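Local structure of acetoin utilization protein AcuB, putative (2O16) at residues H16-T21 / R37-V42; N45-G50 / K117-G122; R55-A60 / T78-V83; V88-P93 / P113-D118. The protein is of unknown function but, as a paired CBS-domain protein named for acetoin utilization, may sense an adenosine-type ligand. All coordinates share one frame; numbering follows the deposited sequence.

How the contacts relate
Contacts 1 and 4 are counterparts, each joining the loop ahead of a helix to the strand that follows it, one in each CBS sequence range; their centres lie about 14 Å apart and they do not touch. Contact 2 lies between them, its centre about 10 Å from that of contact 1 and 7 Å from that of contact 4, and ties strand 48-53, the antiparallel neighbour of 38-42, to strand 119-124, the neighbour of 112-116. Along the chain contact 1 closes before the others open, contact 3 (helix 54-64 against 80-83) is nested within contact 2, and contact 4 ends on Lys117 and Asp118, shared with contact 2. Together they are consistent with paired CBS motifs joined through contact 2.

Contact 1: H16-T21 / R37-V42; sequences HTLLRT and RHVPIV. With PO4 (phosphate ion), chain C; PO4 (phosphate ion), chain D.
Leu18 bridges Ile41 at the tight middle of this contact. Leu18 N donates to Pro40 O at 3.0 Å, and Val42 N returns a bond of 3.0 Å to Leu18 O; the backbone N-H and C=O of Leu18 are both used. Around the bridge, Leu18 CG rests on Val39 CG1 at 3.8 Å, while Ile41, its CG1 beside the backbone N (chi1 -53°), turns CG2 to Arg20 CA at 3.5 Å. Thr17 and Val42 meet at about a right angle, Thr17 OG1 lying 3.6 Å from Val42 CG2. This is a single parallel bridge; with helix 24-34 in between, the connection resembles the beta-alpha-beta unit of a CBS domain, its first strand reduced to an extended loop. Towards its two ends the contact loosens and water takes over: one molecule links His16 O with His38 O, another Arg20 N with Val42 O. The His16 ring leads away from the strand. At the start of 37-42, away from the 16-21 loop, His38 ND1 donates to a phosphate O1 at 2.8 Å and Arg37 N binds the same oxygen, while Arg37 NH1 holds a second phosphate. The ions, probably from the crystallisation liquor, may mark a ligand cleft.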
loop_
_atom_site.group_PDB
_atom_site.type_symbol
_atom_site.label_atom_id
_atom_site.label_comp_id
_atom_site.label_asym_id
_atom_site.label_seq_id
_atom_site.Cartn_x
_atom_site.Cartn_y
_atom_site.Cartn_z
ATOM N N HIS A 16 2.391 -5.067 -7.094
ATOM C CA HIS A 16 1.586 -4.901 -8.297
ATOM C C HIS A 16 0.937 -3.533 -8.277
ATOM O O HIS A 16 0.304 -3.139 -7.288
ATOM C CB HIS A 16 0.509 -5.968 -8.380
ATOM C CG HIS A 16 1.061 -7.341 -8.640
ATOM N ND1 HIS A 16 1.594 -8.126 -7.638
ATOM C CD2 HIS A 16 1.171 -8.058 -9.783
ATOM C CE1 HIS A 16 1.998 -9.279 -8.153
ATOM N NE2 HIS A 16 1.762 -9.260 -9.454
ATOM N N THR A 17 1.082 -2.846 -9.393
ATOM C CA THR A 17 0.639 -1.445 -9.550
ATOM C C THR A 17 -0.240 -1.330 -10.802
ATOM O O THR A 17 -0.317 -2.267 -11.621
ATOM C CB THR A 17 1.844 -0.522 -9.715
ATOM O OG1 THR A 17 2.600 -0.951 -10.848
ATOM C CG2 THR A 17 2.740 -0.572 -8.480
ATOM N N LEU A 18 -0.905 -0.196 -10.959
ATOM C CA LEU A 18 -1.738 0.045 -12.150
ATOM C C LEU A 18 -1.517 1.469 -12.626
ATOM O O LEU A 18 -1.206 2.338 -11.798
ATOM C CB LEU A 18 -3.212 -0.182 -11.799
ATOM C CG LEU A 18 -3.631 -1.665 -11.660
ATOM C CD1 LEU A 18 -5.064 -1.773 -11.259
ATOM C CD2 LEU A 18 -3.374 -2.519 -12.958
ATOM N N LEU A 19 -1.674 1.715 -13.940
ATOM C CA LEU A 19 -1.688 3.099 -14.476
ATOM C C LEU A 19 -2.976 3.813 -14.085
ATOM O O LEU A 19 -3.988 3.168 -13.797
ATOM C CB LEU A 19 -1.547 3.103 -16.020
ATOM C CG LEU A 19 -0.269 2.482 -16.575
ATOM C CD1 LEU A 19 -0.291 2.303 -18.143
ATOM C CD2 LEU A 19 0.975 3.279 -16.106
ATOM N N ARG A 20 -2.930 5.151 -14.037
ATOM C CA ARG A 20 -4.071 5.956 -13.542
ATOM C C ARG A 20 -5.285 5.929 -14.448
ATOM O O ARG A 20 -6.394 6.316 -14.038
ATOM C CB ARG A 20 -3.637 7.425 -13.411
ATOM C CG ARG A 20 -3.252 8.070 -14.767
ATOM C CD ARG A 20 -2.539 9.428 -14.581
ATOM N NE ARG A 20 -3.473 10.456 -14.121
ATOM C CZ ARG A 20 -4.258 11.184 -14.924
ATOM N NH1 ARG A 20 -4.257 11.006 -16.242
ATOM N NH2 ARG A 20 -5.063 12.088 -14.404
ATOM N N THR A 21 -5.048 5.515 -15.704
ATOM C CA THR A 21 -6.087 5.327 -16.693
ATOM C C THR A 21 -6.637 3.898 -16.765
ATOM O O THR A 21 -7.582 3.623 -17.504
ATOM C CB THR A 21 -5.603 5.802 -18.114
ATOM O OG1 THR A 21 -4.280 5.310 -18.377
ATOM C CG2 THR A 21 -5.583 7.321 -18.185
ATOM N N ARG A 37 -5.535 -6.038 -1.038
ATOM C CA ARG A 37 -6.470 -4.956 -0.894
ATOM C C ARG A 37 -5.895 -3.564 -1.142
ATOM O O ARG A 37 -6.585 -2.571 -0.891
ATOM C CB ARG A 37 -7.119 -5.000 0.489
ATOM C CG ARG A 37 -8.152 -6.139 0.650
ATOM C CD ARG A 37 -8.750 -6.057 2.030
ATOM N NE ARG A 37 -7.781 -6.516 3.024
ATOM C CZ ARG A 37 -7.137 -5.728 3.876
ATOM N NH1 ARG A 37 -7.348 -4.398 3.906
ATOM N NH2 ARG A 37 -6.287 -6.277 4.730
ATOM N N HIS A 38 -4.678 -3.487 -1.667
ATOM C CA HIS A 38 -4.050 -2.192 -1.914
ATOM C C HIS A 38 -3.241 -2.253 -3.185
ATOM O O HIS A 38 -2.392 -3.134 -3.325
ATOM C CB HIS A 38 -3.139 -1.788 -0.729
ATOM C CG HIS A 38 -3.874 -1.663 0.561
ATOM N ND1 HIS A 38 -4.078 -2.738 1.406
ATOM C CD2 HIS A 38 -4.519 -0.612 1.122
ATOM C CE1 HIS A 38 -4.799 -2.346 2.442
ATOM N NE2 HIS A 38 -5.093 -1.067 2.287
ATOM N N VAL A 39 -3.530 -1.319 -4.089
ATOM C CA VAL A 39 -2.878 -1.237 -5.388
ATOM C C VAL A 39 -2.403 0.198 -5.580
ATOM O O VAL A 39 -3.224 1.096 -5.790
ATOM C CB VAL A 39 -3.817 -1.592 -6.529
ATOM C CG1 VAL A 39 -3.092 -1.510 -7.885
ATOM C CG2 VAL A 39 -4.424 -3.023 -6.305
ATOM N N PRO A 40 -1.089 0.392 -5.506
ATOM C CA PRO A 40 -0.537 1.696 -5.849
ATOM C C PRO A 40 -0.793 2.035 -7.355
ATOM O O PRO A 40 -0.779 1.142 -8.253
ATOM C CB PRO A 40 0.958 1.532 -5.550
ATOM C CG PRO A 40 1.052 0.288 -4.651
ATOM C CD PRO A 40 -0.042 -0.584 -5.125
ATOM N N ILE A 41 -1.069 3.309 -7.596
ATOM C CA ILE A 41 -1.221 3.869 -8.939
ATOM C C ILE A 41 0.067 4.615 -9.300
ATOM O O ILE A 41 0.514 5.484 -8.544
ATOM C CB ILE A 41 -2.421 4.864 -8.978
ATOM C CG1 ILE A 41 -3.719 4.222 -8.428
ATOM C CG2 ILE A 41 -2.582 5.488 -10.379
ATOM C CD1 ILE A 41 -4.086 2.871 -9.015
ATOM N N VAL A 42 0.678 4.278 -10.437
ATOM C CA VAL A 42 1.998 4.829 -10.777
ATOM C C VAL A 42 2.011 5.347 -12.201
ATOM O O VAL A 42 1.119 5.005 -12.986
ATOM C CB VAL A 42 3.121 3.769 -10.626
ATOM C CG1 VAL A 42 3.269 3.336 -9.151
ATOM C CG2 VAL A 42 2.837 2.538 -11.551
HETATM P P PO4 C . -3.161 -6.204 1.932
HETATM O O1 PO4 C . -3.222 -5.293 0.731
HETATM O O2 PO4 C . -3.702 -5.402 3.100
HETATM O O3 PO4 C . -4.124 -7.330 1.628
HETATM O O4 PO4 C . -1.775 -6.748 2.229
HETATM P P PO4 D . -7.519 -3.613 7.505
HETATM O O1 PO4 D . -7.361 -2.901 6.168
HETATM O O2 PO4 D . -8.432 -2.766 8.404
HETATM O O3 PO4 D . -8.098 -4.998 7.326
HETATM O O4 PO4 D . -6.159 -3.693 8.145
HETATM O O HOH W 1 -0.110 -4.000 -4.720
HETATM O O HOH W 2 -0.388 6.337 -14.688
#

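Contact 2: N45-G50 / K117-G122; sequences NKKLLG and KDVLVG
Lys46 and Asp118 present flat peptide carbonyl groups to the opposite segment, and each takes one N-H. Leu120 N gives an almost straight bond to Lys46 O at 2.9 Å. Leu48 N reaches Asp118 O at 3.1 Å, and a water that also donates to Leu48 O donates to the same Asp118 oxygen. The carboxylate of Asp118 is not gripped by Lys47: its OD2 is 5.6 Å from Lys47 NZ, a separation that leaves at most a long-range attraction. What touches is the aliphatic part, Lys47 CD running past Asp118 CB at 3.9 Å. Val119 spreads over the lysines: CG1, opposite its backbone N (chi1 -179°), is brought to Lys46 CB at 3.9 Å, while CG2 approaches Lys47 NZ. On the inner side Leu48 CD1 and Leu120 CD1 are 4.3 Å apart, and Pro40 and Pro113 add to the apolar packing around them. Lys47 and Val119 form a non-hydrogen-bonded antiparallel pair, CA to CA 4.3 Å. Further along each strand lies a classic beta bulge, Leu49-Gly50 facing Ile41 and Val121-Gly122 facing Val114. This near-symmetric meeting of two beta hairpins is consistent with the pseudo-twofold pairing of CBS motifs.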
loop_
_atom_site.group_PDB
_atom_site.type_symbol
_atom_site.label_atom_id
_atom_site.label_comp_id
_atom_site.label_asym_id
_atom_site.label_seq_id
_atom_site.Cartn_x
_atom_site.Cartn_y
_atom_site.Cartn_z
ATOM N N ASN A 45 7.184 5.606 -15.264
ATOM C CA ASN A 45 8.475 5.445 -14.601
ATOM C C ASN A 45 8.382 4.988 -13.158
ATOM O O ASN A 45 9.328 5.190 -12.376
ATOM C CB ASN A 45 9.260 6.741 -14.666
ATOM C CG ASN A 45 9.686 7.073 -16.085
ATOM O OD1 ASN A 45 10.150 6.199 -16.822
ATOM N ND2 ASN A 45 9.516 8.322 -16.470
ATOM N N LYS A 46 7.232 4.404 -12.820
ATOM C CA LYS A 46 6.983 3.818 -11.510
ATOM C C LYS A 46 6.895 4.852 -10.402
ATOM O O LYS A 46 7.000 4.494 -9.230
ATOM C CB LYS A 46 8.045 2.753 -11.160
ATOM C CG LYS A 46 8.015 1.520 -12.050
ATOM C CD LYS A 46 9.081 0.515 -11.580
ATOM C CE LYS A 46 9.140 -0.742 -12.454
ATOM N NZ LYS A 46 10.215 -1.700 -11.953
ATOM N N LYS A 47 6.665 6.116 -10.755
ATOM C CA LYS A 47 6.528 7.176 -9.743
ATOM C C LYS A 47 5.118 7.130 -9.163
ATOM O O LYS A 47 4.122 6.929 -9.876
ATOM C CB LYS A 47 6.863 8.556 -10.287
ATOM C CG LYS A 47 8.320 8.631 -10.823
ATOM C CD LYS A 47 8.722 10.021 -11.257
ATOM C CE LYS A 47 9.915 9.968 -12.228
ATOM N NZ LYS A 47 10.934 8.964 -11.798
ATOM N N LEU A 48 5.047 7.288 -7.849
ATOM C CA LEU A 48 3.805 7.065 -7.149
ATOM C C LEU A 48 2.886 8.234 -7.412
ATOM O O LEU A 48 3.274 9.391 -7.208
ATOM C CB LEU A 48 4.065 6.922 -5.647
ATOM C CG LEU A 48 2.813 6.854 -4.769
ATOM C CD1 LEU A 48 2.127 5.509 -5.095
ATOM C CD2 LEU A 48 3.194 6.963 -3.271
ATOM N N LEU A 49 1.680 7.949 -7.884
ATOM C CA LEU A 49 0.672 8.985 -8.097
ATOM C C LEU A 49 -0.441 8.910 -7.048
ATOM O O LEU A 49 -1.093 9.893 -6.785
ATOM C CB LEU A 49 0.015 8.811 -9.465
ATOM C CG LEU A 49 0.985 8.869 -10.653
ATOM C CD1 LEU A 49 0.233 8.618 -11.967
ATOM C CD2 LEU A 49 1.673 10.229 -10.667
ATOM N N GLY A 50 -0.678 7.722 -6.498
ATOM C CA GLY A 50 -1.765 7.511 -5.509
ATOM C C GLY A 50 -1.897 6.024 -5.204
ATOM O O GLY A 50 -1.064 5.234 -5.615
ATOM N N LYS A 117 13.208 8.620 -4.257
ATOM C CA LYS A 117 13.321 9.532 -5.425
ATOM C C LYS A 117 12.069 9.527 -6.304
ATOM O O LYS A 117 12.157 9.432 -7.541
ATOM C CB LYS A 117 14.550 9.150 -6.265
ATOM C CG LYS A 117 15.877 9.331 -5.518
ATOM C CD LYS A 117 17.040 8.962 -6.440
ATOM C CE LYS A 117 18.406 9.069 -5.755
ATOM N NZ LYS A 117 19.498 8.500 -6.624
ATOM N N ASP A 118 10.913 9.635 -5.655
ATOM C CA ASP A 118 9.594 9.511 -6.297
ATOM C C ASP A 118 9.195 8.111 -6.767
ATOM O O ASP A 118 7.974 7.855 -6.880
ATOM C CB ASP A 118 9.417 10.486 -7.468
ATOM C CG ASP A 118 9.237 11.926 -7.036
ATOM O OD1 ASP A 118 8.962 12.216 -5.840
ATOM O OD2 ASP A 118 9.346 12.778 -7.954
ATOM N N VAL A 119 10.177 7.232 -7.039
ATOM C CA VAL A 119 9.893 5.839 -7.493
ATOM C C VAL A 119 9.341 4.977 -6.366
ATOM O O VAL A 119 9.901 4.954 -5.261
ATOM C CB VAL A 119 11.143 5.098 -8.042
ATOM C CG1 VAL A 119 10.769 3.657 -8.512
ATOM C CG2 VAL A 119 11.792 5.884 -9.185
ATOM N N LEU A 120 8.255 4.269 -6.653
ATOM C CA LEU A 120 7.691 3.322 -5.695
ATOM C C LEU A 120 8.600 2.103 -5.593
ATOM O O LEU A 120 8.793 1.408 -6.600
ATOM C CB LEU A 120 6.311 2.883 -6.163
ATOM C CG LEU A 120 5.626 1.903 -5.213
ATOM C CD1 LEU A 120 5.103 2.626 -3.962
ATOM C CD2 LEU A 120 4.522 1.255 -5.974
ATOM N N VAL A 121 9.191 1.861 -4.415
ATOM C CA VAL A 121 10.050 0.688 -4.219
ATOM C C VAL A 121 9.383 -0.429 -3.385
ATOM O O VAL A 121 9.852 -1.583 -3.322
ATOM C CB VAL A 121 11.443 1.099 -3.642
ATOM C CG1 VAL A 121 12.159 2.011 -4.649
ATOM C CG2 VAL A 121 11.310 1.811 -2.270
ATOM N N GLY A 122 8.275 -0.099 -2.737
ATOM C CA GLY A 122 7.611 -1.119 -1.931
ATOM C C GLY A 122 6.346 -0.575 -1.304
ATOM O O GLY A 122 6.031 0.595 -1.470
HETATM O O HOH W 3 5.998 10.051 -6.723
#

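Contact 3: R55-A60 / T78-V83; sequences RDLLAA and TPLFEV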
loop_
_atom_site.group_PDB
_atom_site.type_symbol
_atom_site.label_atom_id
_atom_site.label_comp_id
_atom_site.label_asym_id
_atom_site.label_seq_id
_atom_site.Cartn_x
_atom_site.Cartn_y
_atom_site.Cartn_z
ATOM N N ARG A 55 -11.440 -0.649 0.198
ATOM C CA ARG A 55 -12.422 0.288 0.722
ATOM C C ARG A 55 -12.772 1.401 -0.282
ATOM O O ARG A 55 -13.936 1.814 -0.399
ATOM C CB ARG A 55 -11.994 0.867 2.083
ATOM C CG ARG A 55 -13.075 1.823 2.673
ATOM C CD ARG A 55 -12.790 2.217 4.117
ATOM N NE ARG A 55 -13.699 3.256 4.603
ATOM C CZ ARG A 55 -13.705 3.736 5.847
ATOM N NH1 ARG A 55 -12.851 3.273 6.753
ATOM N NH2 ARG A 55 -14.570 4.682 6.190
ATOM N N ASP A 56 -11.772 1.911 -0.990
ATOM C CA ASP A 56 -12.006 2.906 -2.049
ATOM C C ASP A 56 -12.918 2.348 -3.138
ATOM O O ASP A 56 -13.835 3.028 -3.606
ATOM C CB ASP A 56 -10.677 3.353 -2.692
ATOM C CG ASP A 56 -9.793 4.151 -1.736
ATOM O OD1 ASP A 56 -10.343 4.865 -0.867
ATOM O OD2 ASP A 56 -8.554 4.056 -1.847
ATOM N N LEU A 57 -12.613 1.125 -3.587
ATOM C CA LEU A 57 -13.375 0.505 -4.680
ATOM C C LEU A 57 -14.799 0.234 -4.235
ATOM O O LEU A 57 -15.749 0.508 -4.971
ATOM C CB LEU A 57 -12.710 -0.796 -5.186
ATOM C CG LEU A 57 -11.280 -0.680 -5.722
ATOM C CD1 LEU A 57 -10.874 -1.948 -6.453
ATOM C CD2 LEU A 57 -11.106 0.544 -6.631
ATOM N N LEU A 58 -14.942 -0.267 -3.010
ATOM C CA LEU A 58 -16.268 -0.571 -2.469
ATOM C C LEU A 58 -17.098 0.702 -2.309
ATOM O O LEU A 58 -18.283 0.724 -2.658
ATOM C CB LEU A 58 -16.187 -1.363 -1.153
ATOM C CG LEU A 58 -15.685 -2.812 -1.186
ATOM C CD1 LEU A 58 -15.545 -3.326 0.236
ATOM C CD2 LEU A 58 -16.579 -3.766 -2.018
ATOM N N ALA A 59 -16.485 1.774 -1.821
ATOM C CA ALA A 59 -17.200 3.061 -1.705
ATOM C C ALA A 59 -17.619 3.663 -3.062
ATOM O O ALA A 59 -18.700 4.250 -3.180
ATOM C CB ALA A 59 -16.381 4.060 -0.931
ATOM N N ALA A 60 -16.776 3.528 -4.085
ATOM C CA ALA A 60 -17.141 4.051 -5.403
ATOM C C ALA A 60 -18.290 3.227 -5.985
ATOM O O ALA A 60 -19.213 3.781 -6.579
ATOM C CB ALA A 60 -15.952 4.033 -6.338
ATOM N N THR A 78 -14.902 3.560 -14.263
ATOM C CA THR A 78 -14.290 4.780 -13.734
ATOM C C THR A 78 -12.764 4.676 -13.775
ATOM O O THR A 78 -12.221 3.719 -13.262
ATOM C CB THR A 78 -14.700 5.018 -12.274
ATOM O OG1 THR A 78 -16.129 4.990 -12.175
ATOM C CG2 THR A 78 -14.194 6.375 -11.814
ATOM N N PRO A 79 -12.069 5.648 -14.391
ATOM C CA PRO A 79 -10.607 5.625 -14.332
ATOM C C PRO A 79 -10.081 5.765 -12.897
ATOM O O PRO A 79 -10.698 6.455 -12.087
ATOM C CB PRO A 79 -10.183 6.825 -15.163
ATOM C CG PRO A 79 -11.358 7.162 -16.001
ATOM C CD PRO A 79 -12.566 6.787 -15.180
ATOM N N LEU A 80 -9.005 5.047 -12.578
ATOM C CA LEU A 80 -8.448 5.061 -11.215
ATOM C C LEU A 80 -8.045 6.455 -10.732
ATOM O O LEU A 80 -8.194 6.757 -9.532
ATOM C CB LEU A 80 -7.296 4.052 -11.078
ATOM C CG LEU A 80 -7.812 2.600 -11.179
ATOM C CD1 LEU A 80 -6.737 1.634 -11.531
ATOM C CD2 LEU A 80 -8.575 2.145 -9.879
ATOM N N PHE A 81 -7.550 7.312 -11.634
ATOM C CA PHE A 81 -7.257 8.702 -11.226
ATOM C C PHE A 81 -8.477 9.437 -10.607
ATOM O O PHE A 81 -8.297 10.367 -9.791
ATOM C CB PHE A 81 -6.554 9.527 -12.327
ATOM C CG PHE A 81 -7.467 9.984 -13.463
ATOM C CD1 PHE A 81 -8.345 11.071 -13.290
ATOM C CD2 PHE A 81 -7.425 9.352 -14.699
ATOM C CE1 PHE A 81 -9.185 11.487 -14.342
ATOM C CE2 PHE A 81 -8.239 9.754 -15.746
ATOM C CZ PHE A 81 -9.132 10.829 -15.567
ATOM N N GLU A 82 -9.692 9.029 -10.985
ATOM C CA GLU A 82 -10.922 9.597 -10.382
ATOM C C GLU A 82 -11.278 8.970 -9.035
ATOM O O GLU A 82 -12.050 9.539 -8.269
ATOM C CB GLU A 82 -12.123 9.481 -11.340
ATOM C CG GLU A 82 -11.948 10.344 -12.573
ATOM C CD GLU A 82 -13.166 10.422 -13.476
ATOM O OE1 GLU A 82 -14.151 9.673 -13.270
ATOM O OE2 GLU A 82 -13.127 11.259 -14.409
ATOM N N VAL A 83 -10.779 7.766 -8.775
ATOM C CA VAL A 83 -11.115 7.053 -7.541
ATOM C C VAL A 83 -10.067 7.325 -6.445
ATOM O O VAL A 83 -10.404 7.462 -5.254
ATOM C CB VAL A 83 -11.259 5.532 -7.802
ATOM C CG1 VAL A 83 -11.518 4.757 -6.500
ATOM C CG2 VAL A 83 -12.403 5.249 -8.847
#
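Asp56 and Val83 bring the two backbones nearest, with CA atoms 6.9 Å apart and no hydrogen bond crossing between the regular helix 54-64 and the weakly bonded turn of 80-83. Val83 carries most of the contact. Its CG1 branch, held anti to the backbone N (chi1 176°), extends to the helix surface, where it lies 4.1 Å from Asp56 CB and also near Asp56 O, an oxygen already occupied by the N-H of Ala60. The same methyl approaches Leu57 CD2 at 4.2 Å and Ala60 CB at 4.5 Å, touching Asp56, Leu57 and Ala60 on one side of the helix. Helix 54-64 falls in the first CBS sequence range and helix 80-83 in the second, so this small apolar interface links parts of the two. Leu57 widens it: its CD2 turns to Leu80 CD2 at 4.4 Å, and both leucines also pack on Ala27 of helix 24-34. The contacts are at ordinary van der Waals distances, but few, and the buried area is small (160 Å²). The polar end of Asp56 takes no part: OD2 accepts a hydrogen bond from Ser53 N, and the side chain comes within about 3 Å of a bound phosphate ion, probably from the crystallisation liquor.

Contact 4: V88-P93 / P113-D118; sequences VTSVAP and PVVAKD
Val91 and Val114 lie side by side and point the same way, Val91 CG1 and Val114 CG2 being 3.9 Å apart. The first of these methyls stands between the backbone N and carbonyl carbon of its residue (chi1 69°), which also brings it to 3.8 Å from Pro113 O. The other branch of Val114, CG1, turns to Pro93: it reaches Pro93 CA at 3.4 Å and the ring at CB, with the two side chains crossing at a slant. The proline ring then runs on to the strand's next same-side residue, Ala116 CB lying 4.1 Å from its CD. On the opposite side of the strand, Ser90 brings OG to Val115 CG2 at 3.5 Å, and Pro113 CD sits 3.2 Å from Thr89 O. Backbone bonds set this arrangement: Val91 N donates to Pro113 O at 3.0 Å, and Val91 O accepts from Val115 N at 2.9 Å. This single parallel bridge, with helix 97-106 connecting the segments, resembles the beta-alpha-beta unit of a CBS domain, with 88-93 as an extended loop in place of the first strand. Strand 112-116 is an outermost regular strand of its sheet within this chain, with 88-93 bridged to it and 119-124 as its antiparallel neighbour; Val114 packs on Val121 and Ile124 of that neighbour, while Pro113 and Val115 reach Leu48 of strand 48-53.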
loop_
_atom_site.group_PDB
_atom_site.type_symbol
_atom_site.label_atom_id
_atom_site.label_comp_id
_atom_site.label_asym_id
_atom_site.label_seq_id
_atom_site.Cartn_x
_atom_site.Cartn_y
_atom_site.Cartn_z
ATOM N N VAL A 88 -1.696 11.811 -0.583
ATOM C CA VAL A 88 -0.925 10.585 -0.651
ATOM C C VAL A 88 0.142 10.567 0.475
ATOM O O VAL A 88 0.986 11.474 0.544
ATOM C CB VAL A 88 -0.236 10.459 -2.033
ATOM C CG1 VAL A 88 0.578 9.121 -2.115
ATOM C CG2 VAL A 88 -1.268 10.558 -3.176
ATOM N N THR A 89 0.096 9.540 1.327
ATOM C CA THR A 89 1.052 9.395 2.427
ATOM C C THR A 89 2.061 8.336 2.008
ATOM O O THR A 89 1.660 7.283 1.493
ATOM C CB THR A 89 0.342 8.990 3.735
ATOM O OG1 THR A 89 -0.678 9.957 4.027
ATOM C CG2 THR A 89 1.338 8.949 4.952
ATOM N N SER A 90 3.343 8.622 2.193
ATOM C CA SER A 90 4.412 7.673 1.841
ATOM C C SER A 90 5.556 7.803 2.856
ATOM O O SER A 90 5.532 8.701 3.761
ATOM C CB SER A 90 4.933 7.931 0.411
ATOM O OG SER A 90 5.528 9.217 0.351
ATOM N N VAL A 91 6.541 6.911 2.721
ATOM C CA VAL A 91 7.717 6.917 3.599
ATOM C C VAL A 91 8.948 6.526 2.781
ATOM O O VAL A 91 8.815 5.866 1.743
ATOM C CB VAL A 91 7.506 5.936 4.794
ATOM C CG1 VAL A 91 7.515 4.436 4.323
ATOM C CG2 VAL A 91 8.554 6.138 5.922
ATOM N N ALA A 92 10.139 6.907 3.243
ATOM C CA ALA A 92 11.403 6.461 2.613
ATOM C C ALA A 92 11.829 5.071 3.091
ATOM O O ALA A 92 11.525 4.684 4.230
ATOM C CB ALA A 92 12.531 7.490 2.875
ATOM N N PRO A 93 12.511 4.287 2.222
ATOM C CA PRO A 93 12.907 2.926 2.605
ATOM C C PRO A 93 13.861 2.819 3.794
ATOM O O PRO A 93 13.863 1.801 4.448
ATOM C CB PRO A 93 13.604 2.396 1.350
ATOM C CG PRO A 93 14.053 3.612 0.639
ATOM C CD PRO A 93 12.936 4.589 0.847
ATOM N N PRO A 113 2.872 3.283 1.171
ATOM C CA PRO A 113 3.820 3.142 0.060
ATOM C C PRO A 113 5.198 3.637 0.470
ATOM O O PRO A 113 5.298 4.586 1.230
ATOM C CB PRO A 113 3.255 4.065 -1.028
ATOM C CG PRO A 113 1.800 4.296 -0.632
ATOM C CD PRO A 113 1.741 4.176 0.851
ATOM N N VAL A 114 6.238 2.972 -0.027
ATOM C CA VAL A 114 7.626 3.288 0.273
ATOM C C VAL A 114 8.217 3.803 -1.040
ATOM O O VAL A 114 8.131 3.146 -2.092
ATOM C CB VAL A 114 8.398 2.010 0.746
ATOM C CG1 VAL A 114 9.881 2.302 1.082
ATOM C CG2 VAL A 114 7.679 1.369 1.935
ATOM N N VAL A 115 8.763 5.012 -0.993
ATOM C CA VAL A 115 9.241 5.677 -2.205
ATOM C C VAL A 115 10.694 6.145 -2.015
ATOM O O VAL A 115 11.063 6.595 -0.935
ATOM C CB VAL A 115 8.351 6.887 -2.587
ATOM C CG1 VAL A 115 6.904 6.419 -3.009
ATOM C CG2 VAL A 115 8.263 7.865 -1.451
ATOM N N ALA A 116 11.494 6.004 -3.070
ATOM C CA ALA A 116 12.859 6.518 -3.102
ATOM C C ALA A 116 12.953 7.325 -4.395
ATOM O O ALA A 116 12.728 6.782 -5.489
ATOM C CB ALA A 116 13.849 5.394 -3.088
ATOM N N LYS A 117 13.208 8.620 -4.257
ATOM C CA LYS A 117 13.321 9.532 -5.425
ATOM C C LYS A 117 12.069 9.527 -6.304
ATOM O O LYS A 117 12.157 9.432 -7.541
ATOM C CB LYS A 117 14.550 9.150 -6.265
ATOM C CG LYS A 117 15.877 9.331 -5.518
ATOM C CD LYS A 117 17.040 8.962 -6.440
ATOM C CE LYS A 117 18.406 9.069 -5.755
ATOM N NZ LYS A 117 19.498 8.500 -6.624
ATOM N N ASP A 118 10.913 9.635 -5.655
ATOM C CA ASP A 118 9.594 9.511 -6.297
ATOM C C ASP A 118 9.195 8.111 -6.767
ATOM O O ASP A 118 7.974 7.855 -6.880
ATOM C CB ASP A 118 9.417 10.486 -7.468
ATOM C CG ASP A 118 9.237 11.926 -7.036
ATOM O OD1 ASP A 118 8.962 12.216 -5.840
ATOM O OD2 ASP A 118 9.346 12.778 -7.954
#